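Local structure of MobA-like NTP transferase domain-containing protein (Thermus thermophilus, 2DPW) at residues L42-L47 / L97-V102; E36-A41 / G92-L97. The protein is of unknown function but, as a MobA-like protein, probably transfers nucleotidyl groups. All coordinates share one frame; numbering follows the deposited sequence.

Contact 1. Residues L42-L47 / L97-V102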
ATOM      1  N   LEU A  42       0.744   8.815 -10.188  1.00 45.07           N
ATOM      2  CA  LEU A  42      -0.071   7.798 -10.831  1.00 41.32           C
ATOM      3  C   LEU A  42      -0.374   8.142 -12.284  1.00 42.07           C
ATOM      4  O   LEU A  42      -0.125   7.328 -13.179  1.00 39.32           O
ATOM      5  CB  LEU A  42      -1.364   7.594 -10.037  1.00 43.95           C
ATOM      6  CG  LEU A  42      -1.102   7.082  -8.614  1.00 50.44           C
ATOM      7  CD1 LEU A  42      -2.398   6.955  -7.831  1.00 37.67           C
ATOM      8  CD2 LEU A  42      -0.397   5.738  -8.697  1.00 40.07           C
ATOM      9  N   TYR A  43      -0.911   9.342 -12.518  1.00 40.10           N
ATOM     10  CA  TYR A  43      -1.225   9.787 -13.878  1.00 36.11           C
ATOM     11  C   TYR A  43       0.073   9.710 -14.676  1.00 36.02           C
ATOM     12  O   TYR A  43       0.122   9.163 -15.783  1.00 29.26           O
ATOM     13  CB  TYR A  43      -1.749  11.228 -13.870  1.00 25.51           C
ATOM     14  CG  TYR A  43      -3.215  11.376 -13.493  1.00 35.08           C
ATOM     15  CD1 TYR A  43      -4.224  10.870 -14.316  1.00 30.97           C
ATOM     16  CD2 TYR A  43      -3.594  12.039 -12.321  1.00 29.36           C
ATOM     17  CE1 TYR A  43      -5.566  11.017 -13.989  1.00 31.69           C
ATOM     18  CE2 TYR A  43      -4.939  12.192 -11.980  1.00 33.27           C
ATOM     19  CZ  TYR A  43      -5.920  11.676 -12.820  1.00 38.31           C
ATOM     20  OH  TYR A  43      -7.252  11.804 -12.485  1.00 35.61           O
ATOM     21  N   ALA A  44       1.132  10.246 -14.081  1.00 32.23           N
ATOM     22  CA  ALA A  44       2.440  10.248 -14.702  1.00 33.94           C
ATOM     23  C   ALA A  44       2.792   8.883 -15.297  1.00 34.47           C
ATOM     24  O   ALA A  44       3.317   8.804 -16.405  1.00 47.12           O
ATOM     25  CB  ALA A  44       3.490  10.672 -13.686  1.00 19.34           C
ATOM     26  N   ALA A  45       2.507   7.805 -14.575  1.00 24.12           N
ATOM     27  CA  ALA A  45       2.845   6.487 -15.093  1.00 37.88           C
ATOM     28  C   ALA A  45       1.751   5.922 -16.003  1.00 43.10           C
ATOM     29  O   ALA A  45       1.763   4.742 -16.345  1.00 43.63           O
ATOM     30  CB  ALA A  45       3.152   5.524 -13.951  1.00 27.39           C
ATOM     31  N   GLY A  46       0.810   6.779 -16.393  1.00 39.36           N
ATOM     32  CA  GLY A  46      -0.251   6.366 -17.297  1.00 39.51           C
ATOM     33  C   GLY A  46      -1.509   5.737 -16.726  1.00 47.93           C
ATOM     34  O   GLY A  46      -2.234   5.051 -17.452  1.00 54.08           O
ATOM     35  N   LEU A  47      -1.795   5.972 -15.450  1.00 45.65           N
ATOM     36  CA  LEU A  47      -2.982   5.388 -14.832  1.00 42.87           C
ATOM     37  C   LEU A  47      -4.050   6.424 -14.526  1.00 43.17           C
ATOM     38  O   LEU A  47      -3.772   7.618 -14.446  1.00 35.06           O
ATOM     39  CB  LEU A  47      -2.607   4.699 -13.525  1.00 40.83           C
ATOM     40  CG  LEU A  47      -1.457   3.702 -13.550  1.00 41.56           C
ATOM     41  CD1 LEU A  47      -1.090   3.297 -12.131  1.00 38.73           C
ATOM     42  CD2 LEU A  47      -1.866   2.502 -14.357  1.00 42.22           C
ATOM     43  N   LEU A  97       6.348   9.326  -3.695  1.00 44.28           N
ATOM     44  CA  LEU A  97       6.069   8.405  -4.786  1.00 44.52           C
ATOM     45  C   LEU A  97       6.377   9.030  -6.148  1.00 50.56           C
ATOM     46  O   LEU A  97       5.959  10.150  -6.440  1.00 49.27           O
ATOM     47  CB  LEU A  97       4.607   7.944  -4.746  1.00 41.91           C
ATOM     48  CG  LEU A  97       4.235   6.850  -5.768  1.00 41.85           C
ATOM     49  CD1 LEU A  97       4.821   5.513  -5.343  1.00 30.77           C
ATOM     50  CD2 LEU A  97       2.723   6.746  -5.884  1.00 43.02           C
ATOM     51  N   THR A  98       7.105   8.283  -6.977  1.00 55.34           N
ATOM     52  CA  THR A  98       7.499   8.729  -8.311  1.00 43.23           C
ATOM     53  C   THR A  98       6.959   7.818  -9.403  1.00 44.91           C
ATOM     54  O   THR A  98       6.642   6.657  -9.156  1.00 51.67           O
ATOM     55  CB  THR A  98       9.022   8.744  -8.459  1.00 33.14           C
ATOM     56  OG1 THR A  98       9.520   7.410  -8.359  1.00 33.26           O
ATOM     57  CG2 THR A  98       9.642   9.562  -7.387  1.00 23.20           C
ATOM     58  N   GLU A  99       6.880   8.361 -10.613  1.00 38.75           N
ATOM     59  CA  GLU A  99       6.409   7.634 -11.777  1.00 39.38           C
ATOM     60  C   GLU A  99       7.315   6.434 -12.034  1.00 43.38           C
ATOM     61  O   GLU A  99       6.845   5.344 -12.375  1.00 32.13           O
ATOM     62  CB  GLU A  99       6.405   8.559 -12.999  1.00 41.83           C
ATOM     63  CG  GLU A  99       6.374   7.848 -14.356  1.00 57.84           C
ATOM     64  CD  GLU A  99       6.436   8.819 -15.525  1.00 65.16           C
ATOM     65  OE1 GLU A  99       6.642  10.024 -15.285  1.00 66.50           O
ATOM     66  OE2 GLU A  99       6.284   8.381 -16.687  1.00 70.38           O
ATOM     67  N   GLU A 100       8.617   6.635 -11.863  1.00 40.07           N
ATOM     68  CA  GLU A 100       9.567   5.558 -12.090  1.00 42.88           C
ATOM     69  C   GLU A 100       9.248   4.387 -11.171  1.00 41.83           C
ATOM     70  O   GLU A 100       9.220   3.228 -11.601  1.00 41.80           O
ATOM     71  CB  GLU A 100      10.988   6.053 -11.841  1.00 43.17           C
ATOM     72  CG  GLU A 100      12.052   5.183 -12.474  1.00 53.50           C
ATOM     73  CD  GLU A 100      13.431   5.800 -12.371  1.00 64.59           C
ATOM     74  OE1 GLU A 100      13.507   7.047 -12.355  1.00 80.64           O
ATOM     75  OE2 GLU A 100      14.434   5.051 -12.322  1.00 47.63           O
ATOM     76  N   ALA A 101       9.005   4.701  -9.903  1.00 35.56           N
ATOM     77  CA  ALA A 101       8.667   3.690  -8.914  1.00 35.90           C
ATOM     78  C   ALA A 101       7.379   2.975  -9.332  1.00 37.48           C
ATOM     79  O   ALA A 101       7.273   1.755  -9.264  1.00 39.03           O
ATOM     80  CB  ALA A 101       8.488   4.342  -7.553  1.00 33.77           C
ATOM     81  N   VAL A 102       6.394   3.737  -9.777  1.00 32.48           N
ATOM     82  CA  VAL A 102       5.143   3.138 -10.190  1.00 35.90           C
ATOM     83  C   VAL A 102       5.296   2.193 -11.387  1.00 43.56           C
ATOM     84  O   VAL A 102       4.783   1.063 -11.371  1.00 45.98           O
ATOM     85  CB  VAL A 102       4.110   4.222 -10.523  1.00 33.03           C
ATOM     86  CG1 VAL A 102       2.880   3.588 -11.157  1.00 35.54           C
ATOM     87  CG2 VAL A 102       3.723   4.965  -9.256  1.00 26.24           C
TER
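The Schellman motif that ends helix 35-44 packs against the N-terminal turn of helix 99-108, with Ala44, Ala45, Leu42 and Leu47 meeting Glu99, Val102 and Leu97. Gly46, at positive phi, is the C-prime residue; its N bonds to Tyr43 O, and Leu47 N closes the motif on Leu42 O at 3.1 Å. On the facing helix, Thr98 is the N-cap, its OG1 accepting from Ala101 N at 3.2 Å. Val102 carries the apolar half of the contact. With CG1 anti to the backbone N (chi1 171°), it lays this methyl on Ala45 CB, 3.4 Å away. The same CG1 meets Leu47 CD1 at 4.1 Å, where the two side chains approach tip to tip, while Val102 CG2 reaches Leu42 CD2 at 4.2 Å. That leucine methyl also touches Leu97 CD2, and Leu42 continues inward onto Ala5 and Val7 of strand 4-8. Glu99 covers the more open side. Its CB lies 3.7 Å from Ala44 CB; CG stands anti to the backbone N (chi1 161°), and the chain, extended beyond it, runs past the helix end, with CG 3.9 Å from Ala45 CA. The carboxylate sits beside Ala44 O, but both groups are acceptors and form no bond; OE2 instead has a salt bridge to Arg103 NH1, further along its own helix. With an alanine here, Arg103 would probably be left without this carboxylate mate and the backbone of Ala44 and Ala45 would lose its methylene cover. Small alanines thus let one helix terminus approach the start of another, as two neighbouring helices do on one face of the parallel part of a Rossmann-like alpha/beta sheet.

Contact 2. Residues E36-A41 / G92-L97; sequences EWVLEA and GDIPHL
The loop that follows strand 86-91, with its Gly-Asp-Ile-Pro sequence, rests against the first turns of helix 35-44, where Val38, Trp37 and Ala41 meet Ile94, Pro95 and Leu97. Residues 94-97 form a type I beta turn with Pro95 in its second position, closed by Leu97 N donating to Ile94 O at 3.1 Å. Val38, the residue with the largest buried share here, splits its two methyls between neighbours. CG1, anti to the backbone N (chi1 -180°), meets Leu97 CD2 at 3.8 Å. CG2 turns to the start of the turn, touching Ile94 CG1 at 4.1 Å and lying against the Ile94 carbonyl. One turn along the helix, the Ala41 methyl meets the same leucine methyl, its CB 3.9 Å from Leu97 CD2, and also abuts the Leu97 carbonyl. Toward the more open edge, Trp37 and Pro95 cross at about a right angle, Trp37 CD1 lying 3.8 Å from Pro95 CB. The indole is tied down from outside the contact, with NE1 hydrogen-bonded to Tyr29 O and Arg32 making a cation-pi interaction with the ring. No hydrogen bond joins the two segments; they meet through methyls, the indole, the proline ring and backbone carbonyls. Asp93 points away from the helix, and its carboxylate pairs with Lys24 close to Asp223. In GT-A nucleotidyltransferases of this kind, an aspartate just after such a strand commonly belongs to the metal and nucleotide site, and this loop probably corresponds to that place.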
ATOM      1  N   GLU A  36      -1.649  14.779  -3.501  1.00 41.76           N
ATOM      2  CA  GLU A  36      -1.548  15.185  -4.905  1.00 43.48           C
ATOM      3  C   GLU A  36      -0.237  14.743  -5.538  1.00 40.07           C
ATOM      4  O   GLU A  36      -0.150  14.594  -6.765  1.00 31.51           O
ATOM      5  CB  GLU A  36      -1.713  16.695  -5.049  1.00 26.59           C
ATOM      6  CG  GLU A  36      -3.074  17.173  -4.588  1.00 34.27           C
ATOM      7  CD  GLU A  36      -3.284  18.659  -4.794  1.00 44.44           C
ATOM      8  OE1 GLU A  36      -2.275  19.383  -4.996  1.00 25.06           O
ATOM      9  OE2 GLU A  36      -4.459  19.099  -4.744  1.00 36.31           O
ATOM     10  N   TRP A  37       0.781  14.541  -4.700  1.00 34.41           N
ATOM     11  CA  TRP A  37       2.080  14.084  -5.179  1.00 36.91           C
ATOM     12  C   TRP A  37       1.872  12.656  -5.648  1.00 36.10           C
ATOM     13  O   TRP A  37       2.454  12.211  -6.636  1.00 38.10           O
ATOM     14  CB  TRP A  37       3.117  14.139  -4.051  1.00 43.17           C
ATOM     15  CG  TRP A  37       3.358  15.537  -3.558  1.00 49.03           C
ATOM     16  CD1 TRP A  37       3.074  16.037  -2.320  1.00 51.81           C
ATOM     17  CD2 TRP A  37       3.893  16.627  -4.315  1.00 57.77           C
ATOM     18  NE1 TRP A  37       3.399  17.370  -2.256  1.00 46.38           N
ATOM     19  CE2 TRP A  37       3.907  17.759  -3.466  1.00 60.60           C
ATOM     20  CE3 TRP A  37       4.368  16.758  -5.627  1.00 44.82           C
ATOM     21  CZ2 TRP A  37       4.370  19.009  -3.891  1.00 57.10           C
ATOM     22  CZ3 TRP A  37       4.825  17.994  -6.047  1.00 39.73           C
ATOM     23  CH2 TRP A  37       4.827  19.105  -5.180  1.00 57.53           C
ATOM     24  N   VAL A  38       1.003  11.949  -4.944  1.00 31.59           N
ATOM     25  CA  VAL A  38       0.704  10.576  -5.297  1.00 43.61           C
ATOM     26  C   VAL A  38      -0.098  10.550  -6.595  1.00 44.58           C
ATOM     27  O   VAL A  38       0.215   9.785  -7.513  1.00 34.60           O
ATOM     28  CB  VAL A  38      -0.094   9.884  -4.170  1.00 47.77           C
ATOM     29  CG1 VAL A  38      -0.397   8.443  -4.550  1.00 33.44           C
ATOM     30  CG2 VAL A  38       0.702   9.940  -2.868  1.00 34.71           C
ATOM     31  N   LEU A  39      -1.134  11.386  -6.662  1.00 42.44           N
ATOM     32  CA  LEU A  39      -1.978  11.470  -7.853  1.00 40.82           C
ATOM     33  C   LEU A  39      -1.110  11.840  -9.046  1.00 40.86           C
ATOM     34  O   LEU A  39      -1.203  11.221 -10.102  1.00 38.03           O
ATOM     35  CB  LEU A  39      -3.065  12.527  -7.673  1.00 30.06           C
ATOM     36  CG  LEU A  39      -4.119  12.269  -6.598  1.00 33.65           C
ATOM     37  CD1 LEU A  39      -5.008  13.497  -6.474  1.00 35.98           C
ATOM     38  CD2 LEU A  39      -4.944  11.030  -6.943  1.00 26.23           C
ATOM     39  N   GLU A  40      -0.269  12.856  -8.875  1.00 31.75           N
ATOM     40  CA  GLU A  40       0.617  13.268  -9.951  1.00 38.25           C
ATOM     41  C   GLU A  40       1.417  12.059 -10.448  1.00 42.60           C
ATOM     42  O   GLU A  40       1.540  11.821 -11.650  1.00 48.52           O
ATOM     43  CB  GLU A  40       1.592  14.351  -9.464  1.00 37.50           C
ATOM     44  CG  GLU A  40       0.970  15.699  -9.130  1.00 47.81           C
ATOM     45  CD  GLU A  40       0.255  16.369 -10.314  1.00 52.02           C
ATOM     46  OE1 GLU A  40       0.255  15.821 -11.437  1.00 44.98           O
ATOM     47  OE2 GLU A  40      -0.314  17.459 -10.111  1.00 39.87           O
ATOM     48  N   ALA A  41       1.957  11.296  -9.506  1.00 42.08           N
ATOM     49  CA  ALA A  41       2.761  10.126  -9.828  1.00 43.12           C
ATOM     50  C   ALA A  41       1.989   9.047 -10.585  1.00 45.63           C
ATOM     51  O   ALA A  41       2.515   8.428 -11.507  1.00 47.21           O
ATOM     52  CB  ALA A  41       3.347   9.543  -8.549  1.00 32.43           C
ATOM     53  N   GLY A  92      -2.753   7.571   0.434  1.00 26.51           N
ATOM     54  CA  GLY A  92      -2.429   8.938   0.079  1.00 31.07           C
ATOM     55  C   GLY A  92      -1.365   9.642   0.904  1.00 34.09           C
ATOM     56  O   GLY A  92      -1.291  10.868   0.862  1.00 39.61           O
ATOM     57  N   ASP A  93      -0.530   8.894   1.626  1.00 31.17           N
ATOM     58  CA  ASP A  93       0.497   9.511   2.464  1.00 37.02           C
ATOM     59  C   ASP A  93       1.940   9.148   2.124  1.00 44.18           C
ATOM     60  O   ASP A  93       2.804   9.098   3.002  1.00 39.71           O
ATOM     61  CB  ASP A  93       0.232   9.184   3.928  1.00 41.01           C
ATOM     62  CG  ASP A  93       0.490   7.738   4.249  1.00 48.37           C
ATOM     63  OD1 ASP A  93       0.311   6.894   3.342  1.00 44.15           O
ATOM     64  OD2 ASP A  93       0.861   7.450   5.409  1.00 61.80           O
ATOM     65  N   ILE A  94       2.195   8.869   0.853  1.00 40.98           N
ATOM     66  CA  ILE A  94       3.541   8.564   0.408  1.00 41.57           C
ATOM     67  C   ILE A  94       3.812   9.582  -0.689  1.00 46.94           C
ATOM     68  O   ILE A  94       3.830   9.250  -1.870  1.00 52.94           O
ATOM     69  CB  ILE A  94       3.671   7.124  -0.150  1.00 42.76           C
ATOM     70  CG1 ILE A  94       2.410   6.736  -0.939  1.00 35.84           C
ATOM     71  CG2 ILE A  94       3.973   6.157   0.998  1.00 24.27           C
ATOM     72  CD1 ILE A  94       2.540   5.423  -1.728  1.00 20.17           C
ATOM     73  N   PRO A  95       4.019  10.849  -0.295  1.00 42.63           N
ATOM     74  CA  PRO A  95       4.290  11.996  -1.163  1.00 44.53           C
ATOM     75  C   PRO A  95       5.575  11.917  -1.992  1.00 46.02           C
ATOM     76  O   PRO A  95       5.748  12.691  -2.935  1.00 47.13           O
ATOM     77  CB  PRO A  95       4.309  13.159  -0.177  1.00 42.91           C
ATOM     78  CG  PRO A  95       4.923  12.537   1.023  1.00 45.26           C
ATOM     79  CD  PRO A  95       4.156  11.242   1.120  1.00 45.02           C
ATOM     80  N   HIS A  96       6.469  10.996  -1.643  1.00 37.09           N
ATOM     81  CA  HIS A  96       7.714  10.840  -2.380  1.00 41.93           C
ATOM     82  C   HIS A  96       7.538   9.907  -3.567  1.00 45.30           C
ATOM     83  O   HIS A  96       8.470   9.711  -4.349  1.00 43.31           O
ATOM     84  CB  HIS A  96       8.816  10.277  -1.480  1.00 51.20           C
ATOM     85  CG  HIS A  96       9.157  11.154  -0.320  1.00 55.41           C
ATOM     86  ND1 HIS A  96       8.702  10.911   0.958  1.00 51.27           N
ATOM     87  CD2 HIS A  96       9.899  12.285  -0.245  1.00 52.76           C
ATOM     88  CE1 HIS A  96       9.147  11.851   1.768  1.00 51.59           C
ATOM     89  NE2 HIS A  96       9.876  12.699   1.062  1.00 63.26           N
ATOM     90  N   LEU A  97       6.348   9.326  -3.695  1.00 44.28           N
ATOM     91  CA  LEU A  97       6.069   8.405  -4.786  1.00 44.52           C
ATOM     92  C   LEU A  97       6.377   9.030  -6.148  1.00 50.56           C
ATOM     93  O   LEU A  97       5.959  10.150  -6.440  1.00 49.27           O
ATOM     94  CB  LEU A  97       4.607   7.944  -4.746  1.00 41.91           C
ATOM     95  CG  LEU A  97       4.235   6.850  -5.768  1.00 41.85           C
ATOM     96  CD1 LEU A  97       4.821   5.513  -5.343  1.00 30.77           C
ATOM     97  CD2 LEU A  97       2.723   6.746  -5.884  1.00 43.02           C
TER

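From the N terminus, strand 4-8 leads to helix 35-44, whose body (36-41) and C-terminal end (42-47) supply the first segments of both contacts. The chain then passes through strands 48-52 and 64-66, helix 72-81 and strand 86-91 before returning as 92-97 and 97-102. Contact 2 thus closes the loop from 41 to 92 and contact 1 that from 47 to 97; their segments alternate, so the loops cross rather than nest. Leu97 belongs to both, and their centres lie about 9 Å apart. Together they bind helix 35-44 along its length to the loop after strand 86-91 and to the first turn of helix 99-108.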